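Local structure of beta-galactosidase (Geobacillus stearothermophilus, 4OIF) at residues A411-N421 and R467-L478. The protein probably hydrolyses terminal non-reducing beta-D-galactose residues in beta-D-galactosides, as a zinc-containing member of glycoside hydrolase family 42 that assembles as a trimer. Sequence-based numbering, arbitrary orientation. Where two conformers were deposited one is given.
Sequences AEVAILYDWEN and RYKLLIAPMLYL
Asn421 joins its helix to the loop 474-478 and illustrates how one side-chain amide can hold two chain segments together once their beta pairing has ended. Its CB lies against Leu478 O, and with CG anti to the backbone N (chi1 180°) the amide reaches across to the loop, CG lying near the backbone nitrogens of Tyr477 and Leu478. Asn421 OD1 accepts from Leu478 N at 2.7 Å in a nearly straight bond, the donor tilted from the carbonyl plane, and also lies at the edge of the Tyr477 ring. Asn421 ND2 donates to Met475 O at 3.0 Å, in the plane of that carbonyl. Replaced by alanine, the position would have no amide, and Leu478 N and Met475 O would probably lose these partners, letting the loop shift from the helix. Earlier in the chain the strands pair in parallel: Ala414 N donates to Leu470 O, Ile472 N to Ala414 O and Leu416 N to Ile472 O. Ala414 CB sits over one face of the Tyr468 ring, 3.5 Å from its centroid, a CH-pi contact. Within the trimerisation domain, strand 413-416 runs between 456-459 and 470-473, with 496-500 beyond the latter; helix 438-451 packs on Ile415 and Leu470, and the Tyr477 hydroxyl bonds Asp510 of its own chain and Lys371 of a second subunit.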
ATOM      1  N   ALA A 411      22.991 -25.580  27.783  1.00 10.94           N
ATOM      2  CA  ALA A 411      22.989 -26.111  26.433  1.00 14.45           C
ATOM      3  C   ALA A 411      24.421 -26.212  25.930  1.00 12.45           C
ATOM      4  O   ALA A 411      25.275 -25.418  26.314  1.00 13.12           O
ATOM      5  CB  ALA A 411      22.139 -25.223  25.505  1.00  8.87           C
ATOM      6  N   GLU A 412      24.680 -27.199  25.079  1.00 10.00           N
ATOM      7  CA  GLU A 412      25.986 -27.340  24.438  1.00 11.82           C
ATOM      8  C   GLU A 412      26.005 -26.699  23.062  1.00 13.46           C
ATOM      9  O   GLU A 412      27.033 -26.704  22.381  1.00 11.01           O
ATOM     10  CB  GLU A 412      26.357 -28.806  24.312  1.00 12.93           C
ATOM     11  CG  GLU A 412      26.351 -29.535  25.624  1.00 17.16           C
ATOM     12  CD  GLU A 412      26.704 -30.978  25.456  1.00 17.43           C
ATOM     13  OE1 GLU A 412      25.891 -31.709  24.854  1.00 16.27           O
ATOM     14  OE2 GLU A 412      27.797 -31.370  25.908  1.00 26.19           O
ATOM     15  N   VAL A 413      24.854 -26.168  22.662  1.00  9.83           N
ATOM     16  CA  VAL A 413      24.694 -25.564  21.351  1.00 16.89           C
ATOM     17  C   VAL A 413      24.199 -24.140  21.492  1.00 16.46           C
ATOM     18  O   VAL A 413      23.245 -23.858  22.226  1.00 10.42           O
ATOM     19  CB  VAL A 413      23.716 -26.362  20.455  1.00 12.53           C
ATOM     20  CG1 VAL A 413      23.659 -25.760  19.069  1.00  7.35           C
ATOM     21  CG2 VAL A 413      24.150 -27.813  20.371  1.00 10.90           C
ATOM     22  N   ALA A 414      24.868 -23.242  20.779  1.00 13.68           N
ATOM     23  CA  ALA A 414      24.511 -21.843  20.799  1.00 10.08           C
ATOM     24  C   ALA A 414      24.253 -21.345  19.383  1.00 11.73           C
ATOM     25  O   ALA A 414      24.955 -21.730  18.455  1.00  6.98           O
ATOM     26  CB  ALA A 414      25.610 -21.031  21.468  1.00 11.34           C
ATOM     27  N   ILE A 415      23.227 -20.509  19.230  1.00  9.92           N
ATOM     28  CA  ILE A 415      23.006 -19.744  18.006  1.00  7.53           C
ATOM     29  C   ILE A 415      23.234 -18.245  18.287  1.00  8.89           C
ATOM     30  O   ILE A 415      22.602 -17.661  19.157  1.00 10.54           O
ATOM     31  CB  ILE A 415      21.591 -19.960  17.454  1.00 10.06           C
ATOM     32  CG1 ILE A 415      21.381 -21.427  17.086  1.00  8.72           C
ATOM     33  CG2 ILE A 415      21.331 -19.032  16.259  1.00  8.66           C
ATOM     34  CD1 ILE A 415      20.011 -21.724  16.481  1.00  5.64           C
ATOM     35  N   LEU A 416      24.152 -17.628  17.564  1.00  6.97           N
ATOM     36  CA  LEU A 416      24.497 -16.242  17.807  1.00  8.66           C
ATOM     37  C   LEU A 416      23.577 -15.307  17.017  1.00 13.50           C
ATOM     38  O   LEU A 416      23.426 -15.433  15.802  1.00  7.20           O
ATOM     39  CB  LEU A 416      25.968 -16.000  17.456  1.00  5.13           C
ATOM     40  CG  LEU A 416      26.534 -14.582  17.515  1.00  6.35           C
ATOM     41  CD1 LEU A 416      26.442 -14.016  18.897  1.00  7.31           C
ATOM     42  CD2 LEU A 416      27.985 -14.581  17.030  1.00 10.34           C
ATOM     43  N   TYR A 417      22.944 -14.395  17.747  1.00 11.08           N
ATOM     44  CA  TYR A 417      22.075 -13.377  17.193  1.00  6.25           C
ATOM     45  C   TYR A 417      22.613 -11.999  17.587  1.00 12.97           C
ATOM     46  O   TYR A 417      23.152 -11.835  18.679  1.00  5.81           O
ATOM     47  CB  TYR A 417      20.652 -13.564  17.705  1.00 12.80           C
ATOM     48  CG  TYR A 417      19.711 -12.441  17.341  1.00 15.18           C
ATOM     49  CD1 TYR A 417      19.225 -12.318  16.048  1.00 14.58           C
ATOM     50  CD2 TYR A 417      19.294 -11.513  18.294  1.00 16.31           C
ATOM     51  CE1 TYR A 417      18.348 -11.305  15.704  1.00 18.35           C
ATOM     52  CE2 TYR A 417      18.420 -10.487  17.958  1.00 14.23           C
ATOM     53  CZ  TYR A 417      17.949 -10.392  16.652  1.00 18.77           C
ATOM     54  OH  TYR A 417      17.085  -9.387  16.268  1.00 16.06           O
ATOM     55  N   ASP A 418      22.476 -11.017  16.701  1.00 12.14           N
ATOM     56  CA  ASP A 418      22.949  -9.664  16.985  1.00 12.26           C
ATOM     57  C   ASP A 418      21.948  -8.616  16.468  1.00 11.94           C
ATOM     58  O   ASP A 418      21.624  -8.576  15.271  1.00 10.68           O
ATOM     59  CB  ASP A 418      24.336  -9.454  16.371  1.00 11.57           C
ATOM     60  CG  ASP A 418      24.995  -8.170  16.830  1.00  8.87           C
ATOM     61  OD1 ASP A 418      25.530  -8.143  17.950  1.00 15.28           O
ATOM     62  OD2 ASP A 418      24.999  -7.190  16.064  1.00 15.15           O
ATOM     63  N   TRP A 419      21.456  -7.789  17.390  1.00 14.24           N
ATOM     64  CA  TRP A 419      20.462  -6.749  17.097  1.00 13.75           C
ATOM     65  C   TRP A 419      21.002  -5.714  16.125  1.00 11.33           C
ATOM     66  O   TRP A 419      20.318  -5.308  15.182  1.00 16.42           O
ATOM     67  CB  TRP A 419      20.006  -6.053  18.391  1.00 11.58           C
ATOM     68  CG  TRP A 419      18.715  -6.596  19.002  1.00 18.72           C
ATOM     69  CD1 TRP A 419      17.443  -6.153  18.756  1.00  9.49           C
ATOM     70  CD2 TRP A 419      18.586  -7.656  19.969  1.00 17.32           C
ATOM     71  NE1 TRP A 419      16.538  -6.873  19.495  1.00 14.81           N
ATOM     72  CE2 TRP A 419      17.209  -7.796  20.253  1.00 18.15           C
ATOM     73  CE3 TRP A 419      19.502  -8.491  20.627  1.00 13.17           C
ATOM     74  CZ2 TRP A 419      16.721  -8.754  21.158  1.00 14.89           C
ATOM     75  CZ3 TRP A 419      19.016  -9.440  21.531  1.00 14.63           C
ATOM     76  CH2 TRP A 419      17.639  -9.561  21.788  1.00 10.59           C
ATOM     77  N   GLU A 420      22.229  -5.271  16.363  1.00  9.24           N
ATOM     78  CA  GLU A 420      22.814  -4.262  15.505  1.00 11.27           C
ATOM     79  C   GLU A 420      23.007  -4.829  14.095  1.00  9.66           C
ATOM     80  O   GLU A 420      22.769  -4.140  13.110  1.00  7.05           O
ATOM     81  CB  GLU A 420      24.121  -3.737  16.114  1.00 11.23           C
ATOM     82  CG  GLU A 420      23.866  -2.810  17.319  1.00 12.30           C
ATOM     83  CD  GLU A 420      25.130  -2.325  18.040  1.00 20.85           C
ATOM     84  OE1 GLU A 420      26.239  -2.845  17.793  1.00 13.09           O
ATOM     85  OE2 GLU A 420      25.001  -1.404  18.868  1.00 16.73           O
ATOM     86  N   ASN A 421      23.401  -6.094  14.004  1.00  8.56           N
ATOM     87  CA  ASN A 421      23.478  -6.784  12.721  1.00 10.52           C
ATOM     88  C   ASN A 421      22.127  -6.832  12.004  1.00  8.83           C
ATOM     89  O   ASN A 421      22.045  -6.611  10.799  1.00 10.60           O
ATOM     90  CB  ASN A 421      24.020  -8.203  12.912  1.00  9.68           C
ATOM     91  CG  ASN A 421      24.118  -8.966  11.608  1.00  8.55           C
ATOM     92  OD1 ASN A 421      24.812  -8.547  10.680  1.00  9.95           O
ATOM     93  ND2 ASN A 421      23.443 -10.105  11.537  1.00  9.50           N
ATOM     94  N   ARG A 467      31.770 -21.707  26.342  1.00 29.87           N
ATOM     95  CA  ARG A 467      30.950 -22.643  27.096  0.55 18.97           C
ATOM     96  C   ARG A 467      30.187 -23.608  26.191  1.00 17.34           C
ATOM     97  O   ARG A 467      29.519 -24.525  26.669  1.00 28.07           O
ATOM     98  CB  ARG A 467      29.977 -21.877  27.991  0.55 17.72           C
ATOM     99  CG  ARG A 467      30.637 -20.763  28.782  0.55 22.58           C
ATOM    100  CD  ARG A 467      30.045 -20.646  30.180  0.55 28.43           C
ATOM    101  NE  ARG A 467      30.314 -21.831  30.994  0.55 28.10           N
ATOM    102  CZ  ARG A 467      29.824 -22.025  32.216  0.55 30.12           C
ATOM    103  NH1 ARG A 467      29.034 -21.113  32.772  0.55 20.83           N
ATOM    104  NH2 ARG A 467      30.121 -23.134  32.883  0.55 30.90           N
ATOM    105  N   TYR A 468      30.289 -23.413  24.880  1.00 12.48           N
ATOM    106  CA  TYR A 468      29.543 -24.248  23.933  1.00 10.89           C
ATOM    107  C   TYR A 468      30.454 -25.098  23.055  1.00 12.43           C
ATOM    108  O   TYR A 468      31.599 -24.725  22.788  1.00 19.22           O
ATOM    109  CB  TYR A 468      28.639 -23.371  23.057  1.00 10.87           C
ATOM    110  CG  TYR A 468      27.736 -22.488  23.877  1.00 11.10           C
ATOM    111  CD1 TYR A 468      26.530 -22.961  24.377  1.00  6.65           C
ATOM    112  CD2 TYR A 468      28.109 -21.191  24.183  1.00 11.15           C
ATOM    113  CE1 TYR A 468      25.721 -22.163  25.143  1.00  4.65           C
ATOM    114  CE2 TYR A 468      27.301 -20.384  24.953  1.00 11.23           C
ATOM    115  CZ  TYR A 468      26.111 -20.873  25.430  1.00  7.41           C
ATOM    116  OH  TYR A 468      25.318 -20.057  26.205  1.00  9.17           O
ATOM    117  N   LYS A 469      29.943 -26.247  22.623  1.00 10.09           N
ATOM    118  CA  LYS A 469      30.662 -27.116  21.694  1.00  9.62           C
ATOM    119  C   LYS A 469      30.471 -26.629  20.273  1.00  9.63           C
ATOM    120  O   LYS A 469      31.370 -26.694  19.442  1.00 11.33           O
ATOM    121  CB  LYS A 469      30.167 -28.557  21.778  1.00 14.07           C
ATOM    122  CG  LYS A 469      30.444 -29.315  23.066  1.00 18.15           C
ATOM    123  CD  LYS A 469      29.924 -30.737  22.887  1.00 19.79           C
ATOM    124  CE  LYS A 469      30.319 -31.666  24.014  1.00 26.69           C
ATOM    125  NZ  LYS A 469      29.553 -32.944  23.862  1.00 30.97           N
ATOM    126  N   LEU A 470      29.259 -26.164  20.010  1.00  9.02           N
ATOM    127  CA  LEU A 470      28.830 -25.808  18.682  1.00  5.86           C
ATOM    128  C   LEU A 470      28.222 -24.426  18.730  1.00 12.32           C
ATOM    129  O   LEU A 470      27.257 -24.197  19.466  1.00 17.66           O
ATOM    130  CB  LEU A 470      27.827 -26.823  18.154  1.00  6.39           C
ATOM    131  CG  LEU A 470      27.186 -26.503  16.804  1.00 10.25           C
ATOM    132  CD1 LEU A 470      28.228 -26.329  15.703  1.00  4.67           C
ATOM    133  CD2 LEU A 470      26.181 -27.574  16.426  1.00  9.19           C
ATOM    134  N   LEU A 471      28.825 -23.508  17.980  1.00 12.30           N
ATOM    135  CA  LEU A 471      28.337 -22.145  17.833  1.00 10.96           C
ATOM    136  C   LEU A 471      27.927 -21.882  16.381  1.00 14.29           C
ATOM    137  O   LEU A 471      28.723 -22.023  15.451  1.00 10.49           O
ATOM    138  CB  LEU A 471      29.394 -21.135  18.278  1.00 10.11           C
ATOM    139  CG  LEU A 471      28.966 -19.672  18.105  1.00 11.11           C
ATOM    140  CD1 LEU A 471      27.677 -19.404  18.862  1.00 14.78           C
ATOM    141  CD2 LEU A 471      30.051 -18.721  18.562  1.00 11.57           C
ATOM    142  N   ILE A 472      26.670 -21.498  16.209  1.00  9.52           N
ATOM    143  CA  ILE A 472      26.081 -21.256  14.904  1.00  7.23           C
ATOM    144  C   ILE A 472      25.799 -19.761  14.727  1.00 11.11           C
ATOM    145  O   ILE A 472      24.949 -19.201  15.405  1.00 10.89           O
ATOM    146  CB  ILE A 472      24.782 -22.086  14.740  1.00  8.65           C
ATOM    147  CG1 ILE A 472      25.107 -23.579  14.834  1.00  9.36           C
ATOM    148  CG2 ILE A 472      24.056 -21.755  13.432  1.00  5.71           C
ATOM    149  CD1 ILE A 472      23.889 -24.474  14.970  1.00 10.23           C
ATOM    150  N   ALA A 473      26.525 -19.117  13.821  1.00 11.95           N
ATOM    151  CA  ALA A 473      26.379 -17.678  13.589  1.00  8.89           C
ATOM    152  C   ALA A 473      26.045 -17.367  12.129  1.00  9.24           C
ATOM    153  O   ALA A 473      26.920 -16.986  11.359  1.00 13.65           O
ATOM    154  CB  ALA A 473      27.651 -16.953  13.994  1.00  5.99           C
ATOM    155  N   PRO A 474      24.775 -17.526  11.743  1.00  7.29           N
ATOM    156  CA  PRO A 474      24.391 -17.325  10.340  1.00  6.23           C
ATOM    157  C   PRO A 474      24.239 -15.848   9.966  1.00 10.72           C
ATOM    158  O   PRO A 474      23.801 -15.043  10.805  1.00  5.64           O
ATOM    159  CB  PRO A 474      23.038 -18.039  10.239  1.00  3.79           C
ATOM    160  CG  PRO A 474      22.860 -18.766  11.532  1.00 11.81           C
ATOM    161  CD  PRO A 474      23.665 -18.043  12.550  1.00  6.01           C
ATOM    162  N   MET A 475      24.574 -15.510   8.718  1.00  7.06           N
ATOM    163  CA  MET A 475      24.375 -14.153   8.196  1.00 12.24           C
ATOM    164  C   MET A 475      24.843 -13.071   9.167  1.00 11.03           C
ATOM    165  O   MET A 475      24.101 -12.132   9.469  1.00  5.80           O
ATOM    166  CB  MET A 475      22.904 -13.918   7.862  1.00  4.12           C
ATOM    167  CG  MET A 475      22.348 -14.902   6.876  1.00  7.25           C
ATOM    168  SD  MET A 475      20.627 -14.547   6.484  1.00 13.63           S
ATOM    169  CE  MET A 475      20.856 -13.006   5.606  1.00  9.07           C
ATOM    170  N   LEU A 476      26.058 -13.230   9.681  1.00 12.52           N
ATOM    171  CA  LEU A 476      26.619 -12.252  10.600  1.00  8.78           C
ATOM    172  C   LEU A 476      27.261 -11.146   9.783  1.00  9.10           C
ATOM    173  O   LEU A 476      28.468 -10.917   9.875  1.00  6.68           O
ATOM    174  CB  LEU A 476      27.631 -12.901  11.538  1.00  6.41           C
ATOM    175  CG  LEU A 476      28.011 -12.034  12.745  1.00  8.95           C
ATOM    176  CD1 LEU A 476      26.790 -11.726  13.594  1.00  5.36           C
ATOM    177  CD2 LEU A 476      29.088 -12.718  13.565  1.00  6.09           C
ATOM    178  N   TYR A 477      26.427 -10.491   8.975  1.00  9.52           N
ATOM    179  CA  TYR A 477      26.820  -9.452   8.026  1.00  6.79           C
ATOM    180  C   TYR A 477      27.685  -8.383   8.676  1.00  5.09           C
ATOM    181  O   TYR A 477      28.763  -8.072   8.192  1.00  5.66           O
ATOM    182  CB  TYR A 477      25.551  -8.860   7.411  1.00  9.84           C
ATOM    183  CG  TYR A 477      25.635  -7.479   6.799  1.00 10.44           C
ATOM    184  CD1 TYR A 477      26.020  -7.303   5.473  1.00  9.22           C
ATOM    185  CD2 TYR A 477      25.256  -6.351   7.526  1.00 10.08           C
ATOM    186  CE1 TYR A 477      26.070  -6.039   4.899  1.00  4.00           C
ATOM    187  CE2 TYR A 477      25.296  -5.084   6.960  1.00  5.42           C
ATOM    188  CZ  TYR A 477      25.707  -4.937   5.646  1.00  5.51           C
ATOM    189  OH  TYR A 477      25.767  -3.681   5.079  1.00  9.04           O
ATOM    190  N   LEU A 478      27.215  -7.838   9.786  1.00  7.90           N
ATOM    191  CA  LEU A 478      28.001  -6.905  10.573  1.00  6.61           C
ATOM    192  C   LEU A 478      28.710  -7.623  11.721  1.00  8.47           C
ATOM    193  O   LEU A 478      28.078  -8.352  12.474  1.00  7.63           O
ATOM    194  CB  LEU A 478      27.100  -5.797  11.119  1.00  6.97           C
ATOM    195  CG  LEU A 478      27.710  -4.735  12.034  1.00  9.11           C
ATOM    196  CD1 LEU A 478      26.990  -3.411  11.823  1.00  5.34           C
ATOM    197  CD2 LEU A 478      27.656  -5.164  13.508  1.00  8.65           C
TER
HETATM  198  O   HOH W   1      24.011 -14.186  13.365  1.00  7.06           O